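Local coordinates for protein hydroxylase (Rhodococcus sp., PDB 2OR0) that is a putative flavin-dependent hydroxylase of the acyl-CoA dehydrogenase family, probably binding flavin adenine dinucleotide and inserting one oxygen atom from molecular oxygen into its substrate, at residues A[66-76]-A[240-248]. Sequence-based numbering, arbitrary orientation.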
ATOM      1  N   LEU A  66       5.752   3.010  10.867  1.00 31.68           N
ATOM      2  CA  LEU A  66       4.563   2.814  11.681  1.00 32.27           C
ATOM      3  C   LEU A  66       4.771   1.709  12.724  1.00 32.91           C
ATOM      4  O   LEU A  66       3.813   1.207  13.301  1.00 33.34           O
ATOM      5  CB  LEU A  66       3.360   2.477  10.796  1.00 31.47           C
ATOM      6  CG  LEU A  66       2.995   3.454   9.665  1.00 32.61           C
ATOM      7  CD1 LEU A  66       1.934   2.819   8.776  1.00 29.91           C
ATOM      8  CD2 LEU A  66       2.538   4.843  10.210  1.00 29.03           C
ATOM      9  N   GLN A  67       6.027   1.333  12.935  1.00 34.05           N
ATOM     10  CA  GLN A  67       6.394   0.282  13.885  1.00 34.96           C
ATOM     11  C   GLN A  67       6.429   0.848  15.327  1.00 35.44           C
ATOM     12  O   GLN A  67       6.764   2.023  15.506  1.00 34.76           O
ATOM     13  CB  GLN A  67       7.762  -0.254  13.490  1.00 34.61           C
ATOM     14  CG  GLN A  67       8.164  -1.579  14.113  1.00 35.87           C
ATOM     15  CD  GLN A  67       9.156  -2.320  13.242  1.00 37.36           C
ATOM     16  OE1 GLN A  67       8.970  -2.418  12.018  1.00 37.64           O
ATOM     17  NE2 GLN A  67      10.220  -2.850  13.854  1.00 35.67           N
ATOM     18  N   PRO A  68       6.054   0.032  16.345  1.00 35.98           N
ATOM     19  CA  PRO A  68       6.215   0.470  17.764  1.00 36.69           C
ATOM     20  C   PRO A  68       7.651   0.860  18.108  1.00 37.04           C
ATOM     21  O   PRO A  68       8.599   0.260  17.591  1.00 36.50           O
ATOM     22  CB  PRO A  68       5.793  -0.768  18.581  1.00 36.30           C
ATOM     23  CG  PRO A  68       4.900  -1.549  17.663  1.00 36.58           C
ATOM     24  CD  PRO A  68       5.430  -1.305  16.250  1.00 35.72           C
ATOM     25  N   ARG A  69       7.802   1.887  18.951  1.00 38.95           N
ATOM     26  CA  ARG A  69       9.133   2.331  19.430  1.00 40.85           C
ATOM     27  C   ARG A  69       9.836   1.233  20.209  1.00 39.68           C
ATOM     28  O   ARG A  69      11.063   1.122  20.153  1.00 39.36           O
ATOM     29  CB  ARG A  69       9.027   3.602  20.295  1.00 41.27           C
ATOM     30  CG  ARG A  69       8.842   4.873  19.481  1.00 44.07           C
ATOM     31  CD  ARG A  69       8.515   6.070  20.384  1.00 45.52           C
ATOM     32  NE  ARG A  69       7.893   7.173  19.644  1.00 53.00           N
ATOM     33  CZ  ARG A  69       8.566   8.081  18.935  1.00 56.92           C
ATOM     34  NH1 ARG A  69       9.902   8.018  18.852  1.00 58.84           N
ATOM     35  NH2 ARG A  69       7.902   9.053  18.302  1.00 58.15           N
ATOM     36  N   LEU A  70       9.054   0.418  20.920  1.00 39.61           N
ATOM     37  CA  LEU A  70       9.587  -0.755  21.607  1.00 39.36           C
ATOM     38  C   LEU A  70      10.444  -1.581  20.651  1.00 39.36           C
ATOM     39  O   LEU A  70      11.507  -2.072  21.030  1.00 38.49           O
ATOM     40  CB  LEU A  70       8.466  -1.598  22.231  1.00 39.76           C
ATOM     41  CG  LEU A  70       8.813  -2.874  23.020  1.00 40.34           C
ATOM     42  CD1 LEU A  70       9.704  -2.591  24.262  1.00 41.95           C
ATOM     43  CD2 LEU A  70       7.544  -3.592  23.456  1.00 39.28           C
ATOM     44  N   TYR A  71      10.004  -1.699  19.393  1.00 38.69           N
ATOM     45  CA  TYR A  71      10.758  -2.480  18.439  1.00 38.11           C
ATOM     46  C   TYR A  71      11.463  -1.656  17.367  1.00 38.64           C
ATOM     47  O   TYR A  71      11.510  -2.062  16.197  1.00 39.17           O
ATOM     48  CB  TYR A  71       9.902  -3.605  17.859  1.00 37.75           C
ATOM     49  CG  TYR A  71       9.444  -4.622  18.884  1.00 36.27           C
ATOM     50  CD1 TYR A  71      10.303  -5.625  19.339  1.00 36.55           C
ATOM     51  CD2 TYR A  71       8.154  -4.590  19.385  1.00 36.89           C
ATOM     52  CE1 TYR A  71       9.879  -6.563  20.279  1.00 35.92           C
ATOM     53  CE2 TYR A  71       7.715  -5.527  20.319  1.00 36.65           C
ATOM     54  CZ  TYR A  71       8.589  -6.509  20.749  1.00 37.05           C
ATOM     55  OH  TYR A  71       8.151  -7.427  21.664  1.00 38.42           O
ATOM     56  N   GLY A  72      12.018  -0.504  17.762  1.00 38.68           N
ATOM     57  CA  GLY A  72      12.882   0.277  16.869  1.00 37.89           C
ATOM     58  C   GLY A  72      12.146   1.185  15.890  1.00 37.97           C
ATOM     59  O   GLY A  72      12.785   1.824  15.037  1.00 38.64           O
ATOM     60  N   GLY A  73      10.822   1.264  16.031  1.00 37.28           N
ATOM     61  CA  GLY A  73       9.968   1.965  15.083  1.00 36.80           C
ATOM     62  C   GLY A  73       9.854   3.442  15.406  1.00 37.07           C
ATOM     63  O   GLY A  73      10.339   3.888  16.441  1.00 36.40           O
ATOM     64  N   TYR A  74       9.203   4.197  14.526  1.00 36.67           N
ATOM     65  CA  TYR A  74       9.124   5.653  14.675  1.00 36.91           C
ATOM     66  C   TYR A  74       7.760   6.172  15.035  1.00 36.33           C
ATOM     67  O   TYR A  74       7.637   7.342  15.353  1.00 36.90           O
ATOM     68  CB  TYR A  74       9.604   6.372  13.414  1.00 37.38           C
ATOM     69  CG  TYR A  74      10.950   5.930  12.969  1.00 38.51           C
ATOM     70  CD1 TYR A  74      12.074   6.139  13.766  1.00 40.16           C
ATOM     71  CD2 TYR A  74      11.113   5.286  11.755  1.00 38.26           C
ATOM     72  CE1 TYR A  74      13.329   5.711  13.347  1.00 40.78           C
ATOM     73  CE2 TYR A  74      12.355   4.859  11.334  1.00 38.70           C
ATOM     74  CZ  TYR A  74      13.447   5.066  12.128  1.00 39.97           C
ATOM     75  OH  TYR A  74      14.671   4.634  11.685  1.00 41.57           O
ATOM     76  N   GLU A  75       6.738   5.315  14.997  1.00 35.82           N
ATOM     77  CA  GLU A  75       5.343   5.734  15.205  1.00 35.47           C
ATOM     78  C   GLU A  75       4.968   7.094  14.613  1.00 34.91           C
ATOM     79  O   GLU A  75       4.269   7.892  15.261  1.00 34.53           O
ATOM     80  CB  GLU A  75       4.958   5.686  16.692  1.00 36.05           C
ATOM     81  CG  GLU A  75       5.333   4.371  17.361  1.00 37.58           C
ATOM     82  CD  GLU A  75       5.156   4.382  18.883  1.00 37.80           C
ATOM     83  OE1 GLU A  75       4.485   5.297  19.421  1.00 40.62           O
ATOM     84  OE2 GLU A  75       5.692   3.447  19.524  1.00 40.76           O
ATOM     85  N   VAL A  76       5.377   7.342  13.363  1.00 33.86           N
ATOM     86  CA  VAL A  76       5.076   8.628  12.709  1.00 32.57           C
ATOM     87  C   VAL A  76       3.573   8.907  12.570  1.00 32.28           C
ATOM     88  O   VAL A  76       2.748   7.991  12.624  1.00 32.15           O
ATOM     89  CB  VAL A  76       5.862   8.822  11.361  1.00 32.53           C
ATOM     90  CG1 VAL A  76       7.342   8.576  11.584  1.00 33.00           C
ATOM     91  CG2 VAL A  76       5.330   7.916  10.249  1.00 31.18           C
ATOM     92  N   GLY A 240      -5.946  -1.912  23.821  1.00 39.76           N
ATOM     93  CA  GLY A 240      -5.920  -0.669  24.606  1.00 38.84           C
ATOM     94  C   GLY A 240      -4.599   0.075  24.637  1.00 38.53           C
ATOM     95  O   GLY A 240      -4.120   0.442  25.715  1.00 38.99           O
ATOM     96  N   ARG A 241      -3.989   0.292  23.473  1.00 37.37           N
ATOM     97  CA  ARG A 241      -2.741   1.072  23.391  1.00 37.00           C
ATOM     98  C   ARG A 241      -3.032   2.571  23.566  1.00 37.10           C
ATOM     99  O   ARG A 241      -4.111   3.031  23.182  1.00 36.95           O
ATOM    100  CB  ARG A 241      -2.011   0.821  22.064  1.00 36.73           C
ATOM    101  CG  ARG A 241      -1.551  -0.623  21.832  1.00 35.35           C
ATOM    102  CD  ARG A 241      -0.541  -0.695  20.705  1.00 34.53           C
ATOM    103  NE  ARG A 241       0.668   0.051  21.002  1.00 33.86           N
ATOM    104  CZ  ARG A 241       1.891  -0.460  21.042  1.00 36.29           C
ATOM    105  NH1 ARG A 241       2.107  -1.733  20.741  1.00 37.19           N
ATOM    106  NH2 ARG A 241       2.916   0.330  21.337  1.00 37.57           N
ATOM    107  N   PRO A 242      -2.092   3.324  24.177  1.00 37.35           N
ATOM    108  CA  PRO A 242      -2.305   4.766  24.354  1.00 37.98           C
ATOM    109  C   PRO A 242      -2.023   5.635  23.106  1.00 37.93           C
ATOM    110  O   PRO A 242      -2.526   6.749  23.020  1.00 38.49           O
ATOM    111  CB  PRO A 242      -1.310   5.132  25.463  1.00 37.72           C
ATOM    112  CG  PRO A 242      -0.159   4.187  25.249  1.00 38.15           C
ATOM    113  CD  PRO A 242      -0.809   2.881  24.771  1.00 37.36           C
ATOM    114  N   GLU A 243      -1.231   5.141  22.159  1.00 37.24           N
ATOM    115  CA  GLU A 243      -0.808   5.966  21.035  1.00 36.48           C
ATOM    116  C   GLU A 243      -1.953   6.196  20.023  1.00 35.98           C
ATOM    117  O   GLU A 243      -2.566   5.222  19.558  1.00 36.20           O
ATOM    118  CB  GLU A 243       0.413   5.345  20.346  1.00 36.37           C
ATOM    119  CG  GLU A 243       1.581   5.016  21.266  1.00 36.52           C
ATOM    120  CD  GLU A 243       1.564   3.584  21.816  1.00 36.28           C
ATOM    121  OE1 GLU A 243       0.494   2.942  21.895  1.00 37.62           O
ATOM    122  OE2 GLU A 243       2.641   3.108  22.198  1.00 36.73           O
ATOM    123  N   PRO A 244      -2.249   7.475  19.687  1.00 35.01           N
ATOM    124  CA  PRO A 244      -3.336   7.706  18.731  1.00 34.18           C
ATOM    125  C   PRO A 244      -3.092   7.018  17.376  1.00 32.85           C
ATOM    126  O   PRO A 244      -4.040   6.555  16.774  1.00 31.83           O
ATOM    127  CB  PRO A 244      -3.382   9.229  18.592  1.00 33.75           C
ATOM    128  CG  PRO A 244      -2.784   9.740  19.910  1.00 35.12           C
ATOM    129  CD  PRO A 244      -1.660   8.749  20.152  1.00 35.31           C
ATOM    130  N   LEU A 245      -1.833   6.926  16.943  1.00 32.04           N
ATOM    131  CA  LEU A 245      -1.520   6.249  15.693  1.00 31.49           C
ATOM    132  C   LEU A 245      -2.176   4.863  15.650  1.00 31.55           C
ATOM    133  O   LEU A 245      -2.886   4.529  14.685  1.00 30.73           O
ATOM    134  CB  LEU A 245      -0.019   6.142  15.463  1.00 31.01           C
ATOM    135  CG  LEU A 245       0.353   5.224  14.279  1.00 30.70           C
ATOM    136  CD1 LEU A 245      -0.113   5.801  12.902  1.00 27.65           C
ATOM    137  CD2 LEU A 245       1.824   4.959  14.305  1.00 29.15           C
ATOM    138  N   PHE A 246      -1.988   4.091  16.719  1.00 30.81           N
ATOM    139  CA  PHE A 246      -2.442   2.704  16.743  1.00 30.41           C
ATOM    140  C   PHE A 246      -3.910   2.559  16.980  1.00 29.95           C
ATOM    141  O   PHE A 246      -4.432   1.449  16.959  1.00 30.45           O
ATOM    142  CB  PHE A 246      -1.616   1.873  17.729  1.00 30.34           C
ATOM    143  CG  PHE A 246      -0.185   1.824  17.372  1.00 30.29           C
ATOM    144  CD1 PHE A 246       0.203   1.438  16.087  1.00 27.90           C
ATOM    145  CD2 PHE A 246       0.791   2.193  18.286  1.00 30.34           C
ATOM    146  CE1 PHE A 246       1.536   1.401  15.733  1.00 29.71           C
ATOM    147  CE2 PHE A 246       2.130   2.151  17.933  1.00 29.80           C
ATOM    148  CZ  PHE A 246       2.502   1.755  16.642  1.00 31.22           C
ATOM    149  N   ASN A 247      -4.599   3.677  17.171  1.00 29.55           N
ATOM    150  CA  ASN A 247      -6.040   3.614  17.268  1.00 29.32           C
ATOM    151  C   ASN A 247      -6.767   4.140  16.042  1.00 29.12           C
ATOM    152  O   ASN A 247      -7.979   4.330  16.071  1.00 28.58           O
ATOM    153  CB  ASN A 247      -6.535   4.280  18.547  1.00 29.44           C
ATOM    154  CG  ASN A 247      -6.095   3.526  19.787  1.00 30.58           C
ATOM    155  OD1 ASN A 247      -6.812   2.647  20.261  1.00 31.11           O
ATOM    156  ND2 ASN A 247      -4.910   3.858  20.305  1.00 30.01           N
HETATM  157  N   MSE A 248      -6.014   4.380  14.973  1.00 29.30           N
HETATM  158  CA  MSE A 248      -6.601   4.815  13.675  1.00 30.08           C
HETATM  159  C   MSE A 248      -7.488   3.715  13.046  1.00 29.85           C
HETATM  160  O   MSE A 248      -7.269   2.535  13.299  1.00 29.52           O
HETATM  161  CB  MSE A 248      -5.478   5.217  12.713  1.00 29.06           C
HETATM  162  CG  MSE A 248      -4.743   6.505  13.106  1.00 30.77           C
HETATM  163 SE   MSE A 248      -5.784   8.076  12.665  0.75 35.38          SE
HETATM  164  CE  MSE A 248      -5.683   7.964  10.664  1.00 36.91           C
TER
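In this protein of the acyl-CoA dehydrogenase family, the loop 66-76, between helices 51-60 and 78-91, packs against the linker 240-248, which carries the chain into the long helix 250-277 after the strand-rich middle of the sequence. Leu245 and Phe246, in a short 3-10 segment, supply most of the linker's apolar surface. Leu245, its CG anti to the backbone N (chi1 170°), sends CD2 within 3.7 Å of Glu75 CA, and its CD1 meets Leu66 CD2 at 3.9 Å, the two leucines crossing at about a right angle. The Phe246 ring presents its edge to the backbone, with CE1 3.3 Å from Leu66 O near the ring plane, and its CZ touches Pro68 CG at 4.2 Å. Trp107 also meets this ring, and Phe81 of helix 78-91 packs on Leu66. Glu75, extended beyond CG, crosses the Phe246 side chain at about a right angle, its CG 3.9 Å from Phe246 CZ and its carboxylate turned 64° from the ring plane. Arg69 N donates a hydrogen bond to the anti side of Glu75 OE2, tying the acid to its own loop. An alanine in place of Glu75 would probably leave Arg69 N without this acceptor and open a gap beside Phe246 CE2 and CZ. On the linker, Arg241 grips Glu243 side-on, NE to OE1 and NH2 to OE2, both oxygens lying in the guanidinium plane but met from above the carboxylate plane. Arg241 NH1 also bonds Ala110 O, so three N-H donors hold the guanidinium beside Pro68. The Arg241 charge, near Glu75 but with no N-H pointing at it, probably eases the approach of the two acids, whose carboxylate planes stand 81° apart: Glu75 OE1 lies 3.5 Å from Glu243 CG and 4.0 Å from Glu243 OE2.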